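Local coordinates for protein Ydr267cp (Saccharomyces cerevisiae, PDB 2HES) that serves as an essential component of the cytosolic iron-sulfur protein assembly machinery, needed for the maturation of extramitochondrial Fe/S proteins, and interacts with NAR1, at residues T81-A86 / D98-E104; F212-S216 / N255-G259. All coordinates share one frame; numbering follows the deposited sequence.

Contact 1: T81-A86 / D98-E104; sequences TVSIWA and DLLAIIE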
# COMPACT_ATOMS: atom_id res chain seq x y z
N THR A 81 3.28 2.59 -17.41
CA THR A 81 1.93 3.20 -17.55
C THR A 81 0.99 2.95 -16.34
O THR A 81 1.29 2.12 -15.49
CB THR A 81 1.22 2.78 -18.87
OG1 THR A 81 0.65 1.46 -18.73
CG2 THR A 81 2.19 2.80 -20.06
N VAL A 82 -0.13 3.69 -16.29
CA VAL A 82 -1.16 3.57 -15.23
C VAL A 82 -2.55 3.66 -15.87
O VAL A 82 -2.87 4.65 -16.53
CB VAL A 82 -1.05 4.69 -14.11
CG1 VAL A 82 -2.17 4.57 -13.11
CG2 VAL A 82 0.30 4.65 -13.40
N SER A 83 -3.38 2.62 -15.70
CA SER A 83 -4.74 2.58 -16.27
C SER A 83 -5.87 2.94 -15.28
O SER A 83 -5.73 2.70 -14.08
CB SER A 83 -5.02 1.19 -16.84
OG SER A 83 -5.09 0.21 -15.80
N ILE A 84 -7.01 3.45 -15.78
CA ILE A 84 -8.18 3.84 -14.95
C ILE A 84 -9.52 3.17 -15.34
O ILE A 84 -9.98 3.32 -16.47
CB ILE A 84 -8.39 5.39 -15.01
CG1 ILE A 84 -7.16 6.16 -14.53
CG2 ILE A 84 -9.61 5.81 -14.21
CD1 ILE A 84 -6.98 6.23 -13.00
N TRP A 85 -10.18 2.49 -14.40
CA TRP A 85 -11.45 1.77 -14.66
C TRP A 85 -12.65 2.23 -13.80
O TRP A 85 -12.47 2.64 -12.66
CB TRP A 85 -11.26 0.26 -14.46
CG TRP A 85 -10.01 -0.28 -15.09
CD1 TRP A 85 -8.73 -0.07 -14.67
CD2 TRP A 85 -9.92 -1.11 -16.25
NE1 TRP A 85 -7.84 -0.72 -15.50
CE2 TRP A 85 -8.55 -1.36 -16.49
CE3 TRP A 85 -10.87 -1.67 -17.11
CZ2 TRP A 85 -8.10 -2.15 -17.56
CZ3 TRP A 85 -10.41 -2.47 -18.18
CH2 TRP A 85 -9.05 -2.69 -18.39
N ALA A 86 -13.87 2.15 -14.33
CA ALA A 86 -15.06 2.59 -13.59
C ALA A 86 -16.25 1.66 -13.76
O ALA A 86 -16.45 1.13 -14.85
CB ALA A 86 -15.48 4.00 -13.97
N ASP A 98 -15.60 -0.83 -17.01
CA ASP A 98 -15.19 -0.18 -18.25
C ASP A 98 -13.92 0.64 -18.05
O ASP A 98 -13.81 1.40 -17.08
CB ASP A 98 -16.29 0.76 -18.74
CG ASP A 98 -17.55 0.03 -19.18
OD1 ASP A 98 -17.42 -1.05 -19.79
OD2 ASP A 98 -18.67 0.53 -18.90
N LEU A 99 -12.98 0.48 -18.98
CA LEU A 99 -11.75 1.28 -19.03
C LEU A 99 -12.08 2.76 -19.19
O LEU A 99 -13.21 3.11 -19.60
CB LEU A 99 -10.87 0.82 -20.20
CG LEU A 99 -9.33 0.84 -20.22
CD1 LEU A 99 -8.82 1.61 -21.42
CD2 LEU A 99 -8.65 1.39 -18.95
N LEU A 100 -11.12 3.63 -18.87
CA LEU A 100 -11.32 5.08 -18.99
C LEU A 100 -10.11 5.87 -19.50
O LEU A 100 -10.27 6.75 -20.34
CB LEU A 100 -11.84 5.68 -17.68
CG LEU A 100 -12.98 4.95 -16.97
CD1 LEU A 100 -12.92 5.25 -15.48
CD2 LEU A 100 -14.35 5.28 -17.55
N ALA A 101 -8.90 5.56 -19.02
CA ALA A 101 -7.72 6.31 -19.45
C ALA A 101 -6.42 5.57 -19.26
O ALA A 101 -6.35 4.58 -18.51
CB ALA A 101 -7.67 7.65 -18.71
N ILE A 102 -5.38 6.05 -19.92
CA ILE A 102 -4.02 5.61 -19.66
C ILE A 102 -3.25 6.87 -19.31
O ILE A 102 -3.37 7.89 -19.98
CB ILE A 102 -3.36 4.86 -20.87
CG1 ILE A 102 -4.17 3.61 -21.22
CG2 ILE A 102 -1.86 4.52 -20.58
CD1 ILE A 102 -3.33 2.36 -21.50
N ILE A 103 -2.45 6.79 -18.26
CA ILE A 103 -1.70 7.93 -17.82
C ILE A 103 -0.22 7.62 -18.02
O ILE A 103 0.23 6.51 -17.76
CB ILE A 103 -2.00 8.25 -16.33
CG1 ILE A 103 -3.50 8.47 -16.08
CG2 ILE A 103 -1.20 9.46 -15.90
CD1 ILE A 103 -3.92 8.47 -14.61
N GLU A 104 0.53 8.60 -18.50
CA GLU A 104 1.95 8.39 -18.76
C GLU A 104 2.79 9.54 -18.25
O GLU A 104 2.37 10.70 -18.31
CB GLU A 104 2.21 8.18 -20.25
CG GLU A 104 1.52 6.97 -20.85
CD GLU A 104 1.52 7.03 -22.36
OE1 GLU A 104 0.79 7.89 -22.92
OE2 GLU A 104 2.25 6.23 -22.97
O HOH W 1 -19.01 2.23 -15.98
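Leu99 lays its CD2 methyl on the indole of Trp85, 3.8 Å from the centroid of the six-membered ring and only 14° off the ring normal, a CH-pi contact over the face. The ring is steadied from within its own strand: Trp85 NE1 gives a hydrogen bond to Ser83 OG at 2.9 Å, with the acceptor 21° out of the indole plane. On the other face of the sheet Ile84 spreads its two branches. Its chi1 of -58° sets CG1 beside the backbone N and turns CG2 anti to it; Ile84 CG2 reaches Leu100 CD1 at 3.6 Å, while Ile84 CG1 meets Ile103 CD1 at 4.0 Å. Both Leu100 and Ala101 face Ile84, a classic beta bulge, and there the ladder is irregular: Leu100 N makes a weak, bent bond to Ile84 O. To each side the pairing is regular antiparallel, Val82 with Ile103 and Ala86 with Asp98, each closed by two backbone bonds. Asp98 forms a salt bridge through OD1 to Lys87. Strands 82-86 and 98-103 are the third and fourth of a four-stranded WD40 blade, joined as a beta hairpin. Further out, Ile84 packs on Trp115 and Tyr143, Val82 on Val110, Val113 and Thr124, and Ile103 on Leu122 and Tyr143. The chemistry implies an aliphatic face of Val82, Ile84 and Ile103 against the next blade, while the indole, bonded to Ser83 OG, has a methyl of the exposed Leu99 over one face.

Contact 2: F212-S216 / N255-G259; sequences FRLCS and NVAWG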
# COMPACT_ATOMS: atom_id res chain seq x y z
N PHE A 212 0.22 12.92 13.78
CA PHE A 212 0.43 11.77 12.88
C PHE A 212 1.46 10.77 13.38
O PHE A 212 2.42 11.13 14.05
CB PHE A 212 0.93 12.24 11.49
CG PHE A 212 0.27 13.51 11.00
CD1 PHE A 212 -1.11 13.57 10.79
CD2 PHE A 212 1.05 14.65 10.78
CE1 PHE A 212 -1.71 14.74 10.34
CE2 PHE A 212 0.45 15.85 10.31
CZ PHE A 212 -0.93 15.88 10.11
N ARG A 213 1.25 9.50 13.01
CA ARG A 213 2.34 8.50 13.12
C ARG A 213 2.30 7.62 11.89
O ARG A 213 1.31 7.66 11.12
CB ARG A 213 2.17 7.60 14.36
CG ARG A 213 2.27 8.38 15.67
CD ARG A 213 2.43 7.38 16.82
NE ARG A 213 1.23 6.55 16.97
CZ ARG A 213 1.09 5.61 17.90
NH1 ARG A 213 2.08 5.37 18.78
NH2 ARG A 213 -0.03 4.92 17.97
N LEU A 214 3.37 6.87 11.67
CA LEU A 214 3.44 6.03 10.47
C LEU A 214 4.21 4.76 10.83
O LEU A 214 5.17 4.86 11.60
CB LEU A 214 4.23 6.79 9.38
CG LEU A 214 4.47 6.12 8.06
CD1 LEU A 214 3.48 6.69 7.07
CD2 LEU A 214 5.92 6.29 7.56
N CYS A 215 3.81 3.59 10.30
CA CYS A 215 4.70 2.41 10.44
C CYS A 215 5.28 2.04 9.09
O CYS A 215 4.69 2.32 8.01
CB CYS A 215 3.96 1.22 11.05
SG CYS A 215 2.57 0.58 10.02
N SER A 216 6.45 1.46 9.12
CA SER A 216 7.14 1.10 7.86
C SER A 216 7.86 -0.24 8.00
O SER A 216 8.32 -0.60 9.09
CB SER A 216 8.18 2.17 7.45
OG SER A 216 9.15 2.34 8.51
N ASN A 255 5.41 -5.97 3.49
CA ASN A 255 4.19 -5.12 3.60
C ASN A 255 3.73 -4.93 5.06
O ASN A 255 3.80 -5.83 5.89
CB ASN A 255 3.08 -5.77 2.71
CG ASN A 255 2.22 -4.74 1.96
OD1 ASN A 255 1.02 -4.78 2.04
ND2 ASN A 255 2.86 -3.86 1.18
N VAL A 256 3.25 -3.72 5.36
CA VAL A 256 2.61 -3.46 6.62
C VAL A 256 1.30 -2.75 6.40
O VAL A 256 1.12 -2.04 5.38
CB VAL A 256 3.51 -2.56 7.56
CG1 VAL A 256 4.80 -3.27 7.93
CG2 VAL A 256 3.86 -1.25 6.84
N ALA A 257 0.40 -2.90 7.37
CA ALA A 257 -0.95 -2.29 7.32
C ALA A 257 -1.41 -1.94 8.71
O ALA A 257 -1.30 -2.77 9.65
CB ALA A 257 -1.93 -3.27 6.67
N TRP A 258 -1.88 -0.71 8.87
CA TRP A 258 -2.25 -0.22 10.16
C TRP A 258 -3.75 -0.02 10.12
O TRP A 258 -4.26 0.85 9.38
CB TRP A 258 -1.53 1.07 10.51
CG TRP A 258 -1.43 1.35 12.01
CD1 TRP A 258 -2.28 0.91 13.01
CD2 TRP A 258 -0.49 2.22 12.66
NE1 TRP A 258 -1.88 1.39 14.23
CE2 TRP A 258 -0.79 2.21 14.05
CE3 TRP A 258 0.61 2.97 12.21
CZ2 TRP A 258 -0.03 2.91 15.00
CZ3 TRP A 258 1.37 3.69 13.15
CH2 TRP A 258 1.04 3.65 14.54
N GLY A 259 -4.46 -0.85 10.87
CA GLY A 259 -5.92 -0.82 10.79
C GLY A 259 -6.58 0.28 11.60
O GLY A 259 -5.94 0.87 12.49
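Trp258 pushes its indole across to the strand of Arg213 and Cys215, and its course is easily followed outward. Trp258 CB lies 4.2 Å from Cys215 SG, and CG stands anti to the backbone N (chi1 -157°), which brings the six-membered ring up against residues 213-215. Trp258 CE3 meets Cys215 SG at 3.8 Å; the sulfur makes a sulfur-aromatic contact with the six-membered ring, standing obliquely to it, 55° off its normal. One atom on, CZ3 comes up against backbone, with Leu214 C in the plane of the ring at its edge and Cys215 N also 3.8 Å away. Trp258 CH2 sits over one face of the Arg213 guanidinium, 3.8 Å from NE, and CZ2 approaches Arg213 NH2 at 3.6 Å; the two planes are 46° apart, so this is ring edge against guanidinium face and not a parallel stack. The strands come from successive four-stranded blades of the WD40 beta-propeller: 213-218 is second in its blade, 253-258 is the innermost strand of the next. Arg213 NE bridges to Asp206 and NH1 to Glu242 and Glu278; this acidic surrounding would probably favour the charged guanidinium and fix its rotation. With an alanine here instead of Trp258, Cys215 SG and the guanidinium face would probably lose their aromatic neighbour and a gap would open between the blades. Nearer the start of the 253-258 strand, Val256 takes over the packing: its CG2 touches Cys215 SG at 3.9 Å and lies 3.8 Å from Cys215 O.

Both segments of contact 1 precede those of contact 2 in the sequence, and the two contacts share no strand or sheet. Their centres are 28 Å apart, on opposite sides of the centre of the chain, with nearest atoms about 17 Å apart. Contact 1 lies within a single blade, joining the hairpin strands 82-86 and 98-103 about 19 Å from that centre. Contact 2, about 10 Å from it, bridges two blades, from strand 213-218 of one to strand 253-258 of the next. One is thus a pairing of strands within a blade, the other packing between successive blades, those of WD 5 and WD 6.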